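Local coordinates for penicillin-binding protein 1A (PDB 5CXW) that builds and cross-links mycobacterial peptidoglycan, this piece holding the penicillin-sensitive transpeptidase domain, here acylated by penicillin V, at residues A89-K100 against V203-M214; F297-W307 against V319-L330. One frame throughout, in Å; residues are numbered along the deposited sequence. Where two conformers were deposited one is given.

Interaction 1. Residues A89-K100 against V203-M214; sequences AQAGLQTGSSFK and VLGQYQTRVIDM. With 35P ((2R,4S)-5,5-dimethyl-2-{(1R)-2-oxo-1-[(phenoxyacetyl)amino]ethyl}-1,3-thiazolidine-4-carboxylic acid), chain C; PEG (di(hydroxyethyl)ether), chain D.
Gly205 O receives two backbone N-H groups, from Thr95 (2.9 Å to its N) and from Gly96, and so ties 203-214 to the loop that carries the serine acylated by penicillin V. Ser97 and Lys100 fit the SxxK motif of the penicillin-binding transpeptidase fold, consistent with the nucleophile's role there. Ser97 OG is covalently joined to C6 of the opened drug, while Ser97 N donates to its O17, consistent with one arm of an oxyanion hole. Lys100 NZ is held by Ser150 OG and Asn152 OD1, and its chain is extended, CG lying 3.5 Å from Val203 O.

Three residues before the serine, the extended Gln94 reaches the neighbouring loop: NE2 donates to Gln206 O at 2.9 Å and 167°, with that oxygen in the amide plane, and its OE1 is taken by Lys304. A single hydrogen-bonded antiparallel bridge follows, Leu93 and Thr209 exchanging N-H and C=O. Close by, Thr95 CG2 rests against Thr209 CB, and the Met214 thioether, folded at chi2 and chi3, brings SD to 4.2 Å from Phe99 CD1 as an oblique Met-aromatic contact, with Met214 CE against Ser98 OG. Water joins Thr95 OG1, Tyr207 O and Thr209 OG1.

At the far end the second-shell residue is Asp213, which Arg210 grips side-on, NE to OD2 and NH2 to OD1, fixing the rotation of the guanidinium. The remaining NH1 makes a bent bond (140°) to Gln90 OE1 at 3.0 Å, using a lone pair in the amide carbonyl plane, although OE1 is tilted 21° from the guanidinium plane.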
loop_
_atom_site.group_PDB
_atom_site.type_symbol
_atom_site.label_atom_id
_atom_site.label_comp_id
_atom_site.label_asym_id
_atom_site.label_seq_id
_atom_site.Cartn_x
_atom_site.Cartn_y
_atom_site.Cartn_z
ATOM N N ALA A 89 -1.282 -0.569 11.920
ATOM C CA ALA A 89 -1.848 -0.063 10.684
ATOM C C ALA A 89 -1.814 1.465 10.586
ATOM O O ALA A 89 -2.075 2.008 9.507
ATOM C CB ALA A 89 -3.300 -0.550 10.487
ATOM N N GLN A 90 -1.524 2.117 11.696
ATOM C CA GLN A 90 -1.411 3.547 11.811
ATOM C C GLN A 90 0.004 4.041 12.030
ATOM O O GLN A 90 0.228 5.274 11.983
ATOM C CB GLN A 90 -2.285 4.053 12.965
ATOM C CG GLN A 90 -3.775 3.833 12.738
ATOM C CD GLN A 90 -4.365 4.707 11.640
ATOM O OE1 GLN A 90 -3.915 5.844 11.408
ATOM N NE2 GLN A 90 -5.366 4.193 10.943
ATOM N N ALA A 91 0.947 3.121 12.216
ATOM C CA ALA A 91 2.335 3.476 12.491
ATOM C C ALA A 91 3.013 4.067 11.288
ATOM O O ALA A 91 2.738 3.662 10.141
ATOM C CB ALA A 91 3.095 2.233 12.963
ATOM N N GLY A 92 3.886 5.050 11.480
ATOM C CA GLY A 92 4.698 5.511 10.316
ATOM C C GLY A 92 5.811 4.527 9.998
ATOM O O GLY A 92 6.678 4.238 10.871
ATOM N N LEU A 93 5.771 3.946 8.812
ATOM C CA LEU A 93 6.644 2.883 8.425
ATOM C C LEU A 93 7.337 3.161 7.095
ATOM O O LEU A 93 6.707 3.638 6.174
ATOM C CB LEU A 93 5.859 1.574 8.357
ATOM C CG LEU A 93 5.240 1.068 9.665
ATOM C CD1 LEU A 93 4.264 -0.093 9.424
ATOM C CD2 LEU A 93 6.346 0.651 10.649
ATOM N N GLN A 94 8.598 2.742 6.960
ATOM C CA GLN A 94 9.236 2.769 5.641
ATOM C C GLN A 94 8.605 1.711 4.753
ATOM O O GLN A 94 8.346 0.583 5.200
ATOM C CB GLN A 94 10.757 2.515 5.719
ATOM C CG GLN A 94 11.455 3.554 6.592
ATOM C CD GLN A 94 12.931 3.328 6.571
ATOM O OE1 GLN A 94 13.388 2.277 6.977
ATOM N NE2 GLN A 94 13.683 4.288 6.096
ATOM N N THR A 95 8.345 2.078 3.513
ATOM C CA THR A 95 7.636 1.217 2.534
ATOM C C THR A 95 8.514 0.462 1.558
ATOM O O THR A 95 8.016 -0.456 0.826
ATOM C CB THR A 95 6.652 2.089 1.724
ATOM O OG1 THR A 95 7.377 3.177 1.156
ATOM C CG2 THR A 95 5.580 2.601 2.634
ATOM N N GLY A 96 9.807 0.860 1.477
ATOM C CA GLY A 96 10.707 0.249 0.554
ATOM C C GLY A 96 10.155 0.359 -0.855
ATOM O O GLY A 96 9.528 1.356 -1.206
ATOM N N SER A 97 10.379 -0.692 -1.640
ATOM C CA SER A 97 10.091 -0.669 -3.069
ATOM C C SER A 97 8.616 -0.592 -3.397
ATOM O O SER A 97 8.287 -0.370 -4.570
ATOM C CB SER A 97 10.648 -1.890 -3.739
ATOM O OG SER A 97 12.088 -1.902 -3.663
ATOM N N SER A 98 7.724 -0.728 -2.419
ATOM C CA SER A 98 6.307 -0.580 -2.716
ATOM C C SER A 98 5.996 0.860 -3.113
ATOM O O SER A 98 4.953 1.132 -3.729
ATOM C CB SER A 98 5.427 -1.069 -1.576
ATOM O OG SER A 98 5.579 -0.326 -0.388
ATOM N N PHE A 99 6.911 1.789 -2.785
ATOM C CA PHE A 99 6.700 3.180 -3.107
ATOM C C PHE A 99 7.072 3.488 -4.574
ATOM O O PHE A 99 6.695 4.581 -5.097
ATOM C CB PHE A 99 7.519 4.081 -2.187
ATOM C CG PHE A 99 6.752 5.297 -1.742
ATOM C CD1 PHE A 99 5.718 5.148 -0.857
ATOM C CD2 PHE A 99 7.034 6.555 -2.224
ATOM C CE1 PHE A 99 4.967 6.205 -0.462
ATOM C CE2 PHE A 99 6.284 7.644 -1.786
ATOM C CZ PHE A 99 5.254 7.463 -0.927
ATOM N N LYS A 100 7.743 2.548 -5.276
ATOM C CA LYS A 100 8.159 2.806 -6.637
ATOM C C LYS A 100 6.993 3.121 -7.578
ATOM O O LYS A 100 7.185 3.783 -8.616
ATOM C CB LYS A 100 8.941 1.607 -7.244
ATOM C CG LYS A 100 10.311 1.427 -6.639
ATOM C CD LYS A 100 11.041 0.207 -7.145
ATOM C CE LYS A 100 12.347 0.113 -6.410
ATOM N NZ LYS A 100 12.987 -1.116 -6.723
ATOM N N VAL A 203 12.011 7.413 -3.523
ATOM C CA VAL A 203 11.636 6.381 -4.505
ATOM C C VAL A 203 11.874 4.972 -3.984
ATOM O O VAL A 203 11.274 4.005 -4.481
ATOM C CB VAL A 203 12.334 6.609 -5.892
ATOM C CG1 VAL A 203 13.872 6.406 -5.823
ATOM C CG2 VAL A 203 11.708 5.738 -6.981
ATOM N N LEU A 204 12.765 4.843 -3.014
ATOM C CA LEU A 204 13.006 3.593 -2.343
ATOM C C LEU A 204 12.263 3.465 -1.028
ATOM O O LEU A 204 12.659 2.648 -0.170
ATOM C CB LEU A 204 14.494 3.410 -2.177
ATOM C CG LEU A 204 15.306 3.475 -3.502
ATOM C CD1 LEU A 204 16.787 3.281 -3.239
ATOM C CD2 LEU A 204 14.814 2.524 -4.550
ATOM N N GLY A 205 11.202 4.252 -0.868
ATOM C CA GLY A 205 10.307 4.125 0.232
ATOM C C GLY A 205 10.908 4.410 1.580
ATOM O O GLY A 205 10.534 3.748 2.548
ATOM N N GLN A 206 11.841 5.360 1.659
ATOM C CA GLN A 206 12.558 5.639 2.881
ATOM C C GLN A 206 11.770 6.530 3.868
ATOM O O GLN A 206 12.099 6.531 5.045
ATOM C CB GLN A 206 13.962 6.193 2.592
ATOM C CG GLN A 206 14.805 5.301 1.656
ATOM C CD GLN A 206 15.844 4.419 2.365
ATOM O OE1 GLN A 206 15.654 3.970 3.506
ATOM N NE2 GLN A 206 16.980 4.155 1.665
ATOM N N TYR A 207 10.727 7.223 3.405
ATOM C CA TYR A 207 9.878 8.006 4.255
ATOM C C TYR A 207 8.845 7.158 4.935
ATOM O O TYR A 207 8.517 6.091 4.488
ATOM C CB TYR A 207 9.224 9.189 3.472
ATOM C CG TYR A 207 10.216 10.237 3.158
ATOM C CD1 TYR A 207 10.501 11.254 4.039
ATOM C CD2 TYR A 207 10.904 10.210 1.976
ATOM C CE1 TYR A 207 11.490 12.162 3.793
ATOM C CE2 TYR A 207 11.916 11.117 1.715
ATOM C CZ TYR A 207 12.176 12.131 2.618
ATOM O OH TYR A 207 13.167 13.024 2.313
ATOM N N GLN A 208 8.305 7.663 6.062
ATOM C CA GLN A 208 7.267 6.963 6.787
ATOM C C GLN A 208 5.928 7.173 6.177
ATOM O O GLN A 208 5.536 8.305 5.872
ATOM C CB GLN A 208 7.228 7.443 8.237
ATOM C CG GLN A 208 8.435 7.016 9.024
ATOM C CD GLN A 208 8.289 7.361 10.505
ATOM O OE1 GLN A 208 7.264 7.906 10.963
ATOM N NE2 GLN A 208 9.300 7.024 11.259
ATOM N N THR A 209 5.197 6.069 5.996
ATOM C CA THR A 209 3.856 6.050 5.493
ATOM C C THR A 209 3.081 4.990 6.296
ATOM O O THR A 209 3.672 4.065 6.869
ATOM C CB THR A 209 3.923 5.607 4.013
ATOM O OG1 THR A 209 4.691 6.575 3.302
ATOM C CG2 THR A 209 2.550 5.472 3.287
ATOM N N ARG A 210 1.757 5.101 6.343
ATOM C CA ARG A 210 0.978 4.080 7.095
ATOM C C ARG A 210 0.474 3.015 6.120
ATOM O O ARG A 210 0.248 3.273 4.934
ATOM C CB ARG A 210 -0.225 4.723 7.754
ATOM C CG ARG A 210 0.089 5.897 8.686
ATOM C CD ARG A 210 -1.185 6.587 9.192
ATOM N NE ARG A 210 -1.808 7.335 8.091
ATOM C CZ ARG A 210 -3.011 7.906 8.115
ATOM N NH1 ARG A 210 -3.744 7.899 9.208
ATOM N NH2 ARG A 210 -3.425 8.587 7.039
ATOM N N VAL A 211 0.208 1.834 6.675
ATOM C CA VAL A 211 -0.357 0.737 5.911
ATOM C C VAL A 211 -1.699 1.192 5.318
ATOM O O VAL A 211 -1.999 0.899 4.145
ATOM C CB VAL A 211 -0.539 -0.492 6.822
ATOM C CG1 VAL A 211 -1.280 -1.627 6.135
ATOM C CG2 VAL A 211 0.788 -1.046 7.324
ATOM N N ILE A 212 -2.533 1.920 6.103
ATOM C CA ILE A 212 -3.782 2.414 5.529
ATOM C C ILE A 212 -3.585 3.343 4.342
ATOM O O ILE A 212 -4.342 3.247 3.375
ATOM C CB ILE A 212 -4.753 3.033 6.585
ATOM C CG1 ILE A 212 -6.080 3.450 5.938
ATOM C CG2 ILE A 212 -4.106 4.197 7.361
ATOM C CD1 ILE A 212 -7.223 3.429 6.971
ATOM N N ASP A 213 -2.550 4.185 4.366
ATOM C CA ASP A 213 -2.247 5.087 3.248
ATOM C C ASP A 213 -1.928 4.266 1.999
ATOM O O ASP A 213 -2.371 4.583 0.930
ATOM C CB ASP A 213 -0.999 5.956 3.541
ATOM C CG ASP A 213 -1.244 7.015 4.626
ATOM O OD1 ASP A 213 -2.239 7.764 4.509
ATOM O OD2 ASP A 213 -0.383 7.158 5.530
ATOM N N MET A 214 -1.137 3.218 2.159
ATOM C CA MET A 214 -0.745 2.397 0.995
ATOM C C MET A 214 -1.984 1.674 0.375
ATOM O O MET A 214 -2.158 1.664 -0.840
ATOM C CB MET A 214 0.335 1.379 1.356
ATOM C CG MET A 214 1.684 2.004 1.681
ATOM S SD MET A 214 2.406 2.925 0.305
ATOM C CE MET A 214 2.881 1.579 -0.745
HETATM C C24 35P C . 19.883 -3.630 0.965
HETATM C C23 35P C . 20.685 -4.141 1.981
HETATM C C22 35P C . 20.145 -4.966 2.942
HETATM C C21 35P C . 18.803 -5.315 2.912
HETATM C C20 35P C . 17.988 -4.827 1.913
HETATM C C19 35P C . 18.536 -3.983 0.918
HETATM O O1 35P C . 17.791 -3.473 -0.117
HETATM C C2 35P C . 16.491 -4.004 -0.351
HETATM C C3 35P C . 16.002 -3.517 -1.687
HETATM O O18 35P C . 16.804 -3.221 -2.562
HETATM N N4 35P C . 14.684 -3.477 -1.803
HETATM C C5 35P C . 14.041 -3.091 -3.050
HETATM C C6 35P C . 12.698 -2.585 -2.713
HETATM O O17 35P C . 12.081 -2.828 -1.656
HETATM C C8 35P C . 13.869 -4.278 -4.097
HETATM N N7 35P C . 12.519 -4.687 -3.833
HETATM S S11 35P C . 14.809 -5.697 -3.925
HETATM C C10 35P C . 13.557 -6.784 -3.430
HETATM C C12 35P C . 14.027 -7.654 -2.265
HETATM C C15 35P C . 13.101 -7.720 -4.518
HETATM C C9 35P C . 12.440 -5.842 -2.969
HETATM C C13 35P C . 11.025 -6.329 -2.930
HETATM O O14 35P C . 10.303 -6.047 -3.936
HETATM O O16 35P C . 10.653 -6.925 -1.897
HETATM O O2 PEG D . 13.410 3.391 10.082
HETATM C C3 PEG D . 12.790 4.358 10.918
HETATM C C4 PEG D . 11.463 4.712 10.306
HETATM O O4 PEG D . 11.616 5.955 9.652
HETATM O O HOH W 1 1.028 1.667 9.409
HETATM O O HOH W 2 16.527 4.579 6.310
HETATM O O HOH W 3 7.128 5.755 2.179
#

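Interaction 2. Residues F297-W307 against V319-L330. With 35P ((2R,4S)-5,5-dimethyl-2-{(1R)-2-oxo-1-[(phenoxyacetyl)amino]ethyl}-1,3-thiazolidine-4-carboxylic acid), chain C; PEG (di(hydroxyethyl)ether), chain D.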
loop_
_atom_site.group_PDB
_atom_site.type_symbol
_atom_site.label_atom_id
_atom_site.label_comp_id
_atom_site.label_asym_id
_atom_site.label_seq_id
_atom_site.Cartn_x
_atom_site.Cartn_y
_atom_site.Cartn_z
ATOM N N PHE A 297 17.799 -3.182 7.076
ATOM C CA PHE A 297 18.051 -2.946 8.450
ATOM C C PHE A 297 19.400 -2.220 8.595
ATOM O O PHE A 297 20.460 -2.765 8.246
ATOM C CB PHE A 297 18.069 -4.251 9.273
ATOM C CG PHE A 297 18.241 -3.954 10.724
ATOM C CD1 PHE A 297 17.156 -3.510 11.456
ATOM C CD2 PHE A 297 19.478 -3.973 11.304
ATOM C CE1 PHE A 297 17.285 -3.126 12.762
ATOM C CE2 PHE A 297 19.625 -3.593 12.622
ATOM C CZ PHE A 297 18.532 -3.140 13.344
ATOM N N GLY A 298 19.344 -0.983 9.070
ATOM C CA GLY A 298 20.589 -0.179 9.216
ATOM C C GLY A 298 21.458 -0.141 7.950
ATOM O O GLY A 298 20.999 0.165 6.834
ATOM N N ASP A 299 22.734 -0.441 8.142
ATOM C CA ASP A 299 23.666 -0.567 7.058
ATOM C C ASP A 299 24.080 -2.006 6.962
ATOM O O ASP A 299 25.159 -2.292 6.459
ATOM C CB ASP A 299 24.881 0.364 7.303
ATOM C CG ASP A 299 25.722 -0.039 8.545
ATOM O OD1 ASP A 299 25.343 -0.970 9.348
ATOM O OD2 ASP A 299 26.816 0.578 8.719
ATOM N N THR A 300 23.216 -2.927 7.432
ATOM C CA THR A 300 23.528 -4.355 7.448
ATOM C C THR A 300 23.069 -4.988 6.152
ATOM O O THR A 300 22.515 -4.329 5.279
ATOM C CB THR A 300 22.841 -5.048 8.618
ATOM O OG1 THR A 300 21.437 -5.221 8.356
ATOM C CG2 THR A 300 23.046 -4.259 9.944
ATOM N N THR A 301 23.286 -6.299 6.022
ATOM C CA THR A 301 22.793 -7.047 4.845
ATOM C C THR A 301 21.362 -7.603 5.041
ATOM O O THR A 301 20.824 -8.268 4.168
ATOM C CB THR A 301 23.708 -8.253 4.615
ATOM O OG1 THR A 301 23.653 -9.086 5.768
ATOM C CG2 THR A 301 25.136 -7.785 4.452
ATOM N N ALA A 302 20.767 -7.318 6.197
ATOM C CA ALA A 302 19.497 -7.888 6.610
ATOM C C ALA A 302 18.313 -6.903 6.426
ATOM O O ALA A 302 18.518 -5.723 6.094
ATOM C CB ALA A 302 19.635 -8.337 8.057
ATOM N N ASN A 303 17.101 -7.411 6.629
ATOM C CA ASN A 303 15.847 -6.727 6.279
ATOM C C ASN A 303 15.194 -6.170 7.534
ATOM O O ASN A 303 15.431 -6.704 8.603
ATOM C CB ASN A 303 14.878 -7.695 5.593
ATOM C CG ASN A 303 15.457 -8.233 4.287
ATOM O OD1 ASN A 303 16.353 -7.611 3.690
ATOM N ND2 ASN A 303 14.940 -9.368 3.840
ATOM N N LYS A 304 14.340 -5.174 7.386
ATOM C CA LYS A 304 13.680 -4.547 8.490
ATOM C C LYS A 304 12.178 -4.584 8.392
ATOM O O LYS A 304 11.517 -4.976 9.345
ATOM C CB LYS A 304 14.151 -3.105 8.674
ATOM C CG LYS A 304 13.512 -2.404 9.877
ATOM C CD LYS A 304 14.224 -1.111 10.242
ATOM C CE LYS A 304 14.023 -0.013 9.185
ATOM N NZ LYS A 304 12.647 0.637 9.184
ATOM N N ASP A 305 11.646 -4.208 7.242
ATOM C CA ASP A 305 10.212 -4.180 6.981
ATOM C C ASP A 305 9.964 -4.919 5.678
ATOM O O ASP A 305 10.756 -4.844 4.739
ATOM C CB ASP A 305 9.633 -2.781 6.765
ATOM C CG ASP A 305 10.053 -1.779 7.807
ATOM O OD1 ASP A 305 11.124 -1.186 7.660
ATOM O OD2 ASP A 305 9.272 -1.597 8.786
ATOM N N ALA A 306 8.865 -5.631 5.617
ATOM C CA ALA A 306 8.507 -6.398 4.444
ATOM C C ALA A 306 7.082 -6.117 4.085
ATOM O O ALA A 306 6.223 -6.131 4.951
ATOM C CB ALA A 306 8.752 -7.856 4.705
ATOM N N TRP A 307 6.810 -5.839 2.815
ATOM C CA TRP A 307 5.519 -5.428 2.353
ATOM C C TRP A 307 4.991 -6.199 1.131
ATOM O O TRP A 307 5.765 -6.535 0.211
ATOM C CB TRP A 307 5.578 -3.979 1.867
ATOM C CG TRP A 307 5.786 -2.922 2.894
ATOM C CD1 TRP A 307 6.972 -2.574 3.513
ATOM C CD2 TRP A 307 4.764 -2.102 3.463
ATOM N NE1 TRP A 307 6.725 -1.532 4.421
ATOM C CE2 TRP A 307 5.397 -1.199 4.367
ATOM C CE3 TRP A 307 3.375 -1.986 3.246
ATOM C CZ2 TRP A 307 4.701 -0.239 5.053
ATOM C CZ3 TRP A 307 2.658 -0.995 3.938
ATOM C CH2 TRP A 307 3.330 -0.139 4.849
ATOM N N VAL A 319 -0.222 -5.074 3.128
ATOM C CA VAL A 319 0.289 -5.869 4.238
ATOM C C VAL A 319 1.722 -5.466 4.503
ATOM O O VAL A 319 2.564 -5.444 3.609
ATOM C CB VAL A 319 0.320 -7.360 3.915
ATOM C CG1 VAL A 319 0.856 -8.167 5.092
ATOM C CG2 VAL A 319 -1.100 -7.871 3.485
ATOM N N TRP A 320 1.972 -5.261 5.798
ATOM C CA TRP A 320 3.305 -5.024 6.366
ATOM C C TRP A 320 3.586 -6.111 7.400
ATOM O O TRP A 320 2.702 -6.522 8.132
ATOM C CB TRP A 320 3.349 -3.651 7.015
ATOM C CG TRP A 320 4.547 -3.412 7.926
ATOM C CD1 TRP A 320 5.776 -2.914 7.546
ATOM C CD2 TRP A 320 4.625 -3.617 9.340
ATOM N NE1 TRP A 320 6.594 -2.795 8.647
ATOM C CE2 TRP A 320 5.922 -3.245 9.754
ATOM C CE3 TRP A 320 3.726 -4.075 10.309
ATOM C CZ2 TRP A 320 6.315 -3.263 11.102
ATOM C CZ3 TRP A 320 4.123 -4.125 11.620
ATOM C CH2 TRP A 320 5.425 -3.711 12.015
ATOM N N VAL A 321 4.827 -6.590 7.387
ATOM C CA VAL A 321 5.371 -7.397 8.455
ATOM C C VAL A 321 6.650 -6.735 8.947
ATOM O O VAL A 321 7.493 -6.273 8.162
ATOM C CB VAL A 321 5.629 -8.845 7.990
ATOM C CG1 VAL A 321 6.265 -9.662 9.122
ATOM C CG2 VAL A 321 4.351 -9.510 7.502
ATOM N N GLY A 322 6.847 -6.712 10.265
ATOM C CA GLY A 322 8.080 -6.173 10.867
ATOM C C GLY A 322 8.169 -6.641 12.302
ATOM O O GLY A 322 7.541 -7.657 12.664
ATOM N N THR A 323 8.905 -5.910 13.115
ATOM C CA THR A 323 8.991 -6.244 14.524
ATOM C C THR A 323 8.490 -5.132 15.395
ATOM O O THR A 323 8.426 -3.962 14.980
ATOM C CB THR A 323 10.417 -6.633 14.977
ATOM O OG1 THR A 323 11.283 -5.484 15.074
ATOM C CG2 THR A 323 11.022 -7.681 14.035
ATOM N N VAL A 324 8.169 -5.475 16.651
ATOM C CA VAL A 324 7.474 -4.510 17.483
ATOM C C VAL A 324 8.278 -3.222 17.771
ATOM O O VAL A 324 7.702 -2.153 17.812
ATOM C CB VAL A 324 7.003 -5.143 18.803
ATOM C CG1 VAL A 324 8.161 -5.771 19.553
ATOM C CG2 VAL A 324 6.246 -4.130 19.626
ATOM N N LYS A 325 9.582 -3.321 17.970
ATOM C CA LYS A 325 10.427 -2.112 18.159
ATOM C C LYS A 325 11.139 -1.646 16.903
ATOM O O LYS A 325 11.745 -0.601 16.921
ATOM C CB LYS A 325 11.463 -2.306 19.270
ATOM C CG LYS A 325 10.892 -2.162 20.663
ATOM C CD LYS A 325 12.001 -2.096 21.697
ATOM C CE LYS A 325 11.467 -1.681 23.049
ATOM N NZ LYS A 325 12.430 -1.946 24.158
ATOM N N GLY A 326 11.072 -2.409 15.820
ATOM C CA GLY A 326 11.620 -2.002 14.571
ATOM C C GLY A 326 13.113 -1.812 14.557
ATOM O O GLY A 326 13.593 -0.998 13.777
ATOM N N ASP A 327 13.796 -2.567 15.406
ATOM C CA ASP A 327 15.237 -2.439 15.673
ATOM C C ASP A 327 15.958 -3.807 15.631
ATOM O O ASP A 327 16.942 -4.006 16.341
ATOM C CB ASP A 327 15.417 -1.889 17.101
ATOM C CG ASP A 327 14.922 -2.854 18.155
ATOM O OD1 ASP A 327 14.253 -3.876 17.826
ATOM O OD2 ASP A 327 15.194 -2.613 19.350
ATOM N N GLU A 328 15.435 -4.773 14.886
ATOM C CA GLU A 328 16.102 -6.076 14.791
ATOM C C GLU A 328 15.855 -6.612 13.368
ATOM O O GLU A 328 14.749 -6.451 12.840
ATOM C CB GLU A 328 15.630 -7.038 15.896
ATOM C CG GLU A 328 14.397 -7.912 15.648
ATOM C CD GLU A 328 14.102 -8.964 16.749
ATOM O OE1 GLU A 328 14.725 -8.914 17.834
ATOM O OE2 GLU A 328 13.230 -9.870 16.550
ATOM N N PRO A 329 16.869 -7.209 12.731
ATOM C CA PRO A 329 16.640 -7.855 11.462
ATOM C C PRO A 329 15.445 -8.784 11.484
ATOM O O PRO A 329 15.241 -9.518 12.449
ATOM C CB PRO A 329 17.911 -8.683 11.280
ATOM C CG PRO A 329 18.958 -7.796 11.900
ATOM C CD PRO A 329 18.297 -7.303 13.137
ATOM N N LEU A 330 14.713 -8.807 10.381
ATOM C CA LEU A 330 13.496 -9.529 10.280
ATOM C C LEU A 330 13.742 -10.901 9.666
ATOM O O LEU A 330 14.135 -10.990 8.504
ATOM C CB LEU A 330 12.508 -8.690 9.463
ATOM C CG LEU A 330 11.093 -9.174 9.305
ATOM C CD1 LEU A 330 10.306 -9.166 10.615
ATOM C CD2 LEU A 330 10.372 -8.359 8.235
HETATM C C24 35P C . 19.883 -3.630 0.965
HETATM C C23 35P C . 20.685 -4.141 1.981
HETATM C C22 35P C . 20.145 -4.966 2.942
HETATM C C21 35P C . 18.803 -5.315 2.912
HETATM C C20 35P C . 17.988 -4.827 1.913
HETATM C C19 35P C . 18.536 -3.983 0.918
HETATM O O1 35P C . 17.791 -3.473 -0.117
HETATM C C2 35P C . 16.491 -4.004 -0.351
HETATM C C3 35P C . 16.002 -3.517 -1.687
HETATM O O18 35P C . 16.804 -3.221 -2.562
HETATM N N4 35P C . 14.684 -3.477 -1.803
HETATM C C5 35P C . 14.041 -3.091 -3.050
HETATM C C6 35P C . 12.698 -2.585 -2.713
HETATM O O17 35P C . 12.081 -2.828 -1.656
HETATM C C8 35P C . 13.869 -4.278 -4.097
HETATM N N7 35P C . 12.519 -4.687 -3.833
HETATM S S11 35P C . 14.809 -5.697 -3.925
HETATM C C10 35P C . 13.557 -6.784 -3.430
HETATM C C12 35P C . 14.027 -7.654 -2.265
HETATM C C15 35P C . 13.101 -7.720 -4.518
HETATM C C9 35P C . 12.440 -5.842 -2.969
HETATM C C13 35P C . 11.025 -6.329 -2.930
HETATM O O14 35P C . 10.303 -6.047 -3.936
HETATM O O16 35P C . 10.653 -6.925 -1.897
HETATM O O2 PEG D . 13.410 3.391 10.082
HETATM C C3 PEG D . 12.790 4.358 10.918
HETATM C C4 PEG D . 11.463 4.712 10.306
HETATM O O4 PEG D . 11.616 5.955 9.652
HETATM O O HOH W 4 16.611 -10.054 7.538
HETATM O O HOH W 5 10.600 -4.048 11.700
HETATM O O HOH W 6 11.685 0.680 11.929
#
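Trp320 and Trp307 meet across two neighbouring strands, and the first of them is worth tracing atom by atom. With CG anti to the backbone N (chi1 166°), Trp320 CB sits squarely over the six-membered ring of Trp307, 3.9 Å from its centroid, as a CH-pi contact. Beyond CG, Trp320 CD1 reaches the same face nearer the pyrrole side, 3.5 Å from Trp307 NE1. The two indoles therefore make an offset edge-to-face pair, the edge of Trp320 turned to the face of Trp307 with planes 63° apart. Beyond CD1, Trp320 NE1 donates an almost straight bond to Asp305 OD2 at 2.9 Å; the carboxylate oxygen lies in the indole plane and uses its anti lone pair. Asp305 OD1 has partners of its own: Lys304 NZ comes to its syn lone pair in a salt bridge, and Thr295 OG1 also bonds it. Together these bonds would hold the carboxylate in place. Gly322 N lies over one face of the Trp320 ring, 3.5 Å above its plane, and the ring of Phe88 also meets that of Trp320, planes about 15° apart.

The backbones beneath belong to the hairpin of strands 303-312 and 315-323 in the antiparallel sheet of the transpeptidase domain. Ala306 and Val321 form its hydrogen-bonded pair here, and Trp307 with Trp320 the adjacent non-hydrogen-bonded one.

Past the strand end, the returning loop closes on the turn that leads into 303-307. Leu330 N donates to Asn303 O at 2.8 Å, and Leu330 CD2 packs on Ala306 CB. Pro329 CD lies over the centre of the Phe297 ring, 3.9 Å from its centroid, while Pro329 CB touches Ala302 CB. Ala302 O, in turn, stands 3.2 Å from C21 of the phenoxy ring of penicillin V.

Interactions 1 and 2, with centres about 13 Å apart, touch through Gln94, Thr95 and Leu93. The backbone O of Gln94 lies 2.8 Å from Trp307 NE1, and its side-chain OE1 lies 2.8 Å from Lys304 NZ, both probable hydrogen bonds. Leu93 packs against Trp320 and Trp307, its CD1 3.5 Å from Trp320 CD2. The side chain of Trp307 is about 8 Å from that of the acylated Ser97. Penicillin V spans the two interactions, bonded to Ser97 in 89-100 and passing its phenoxy ring along 300-303. The serine-bearing loop thus contacts both 203-214 and the hairpin of strands 303-312 and 315-323.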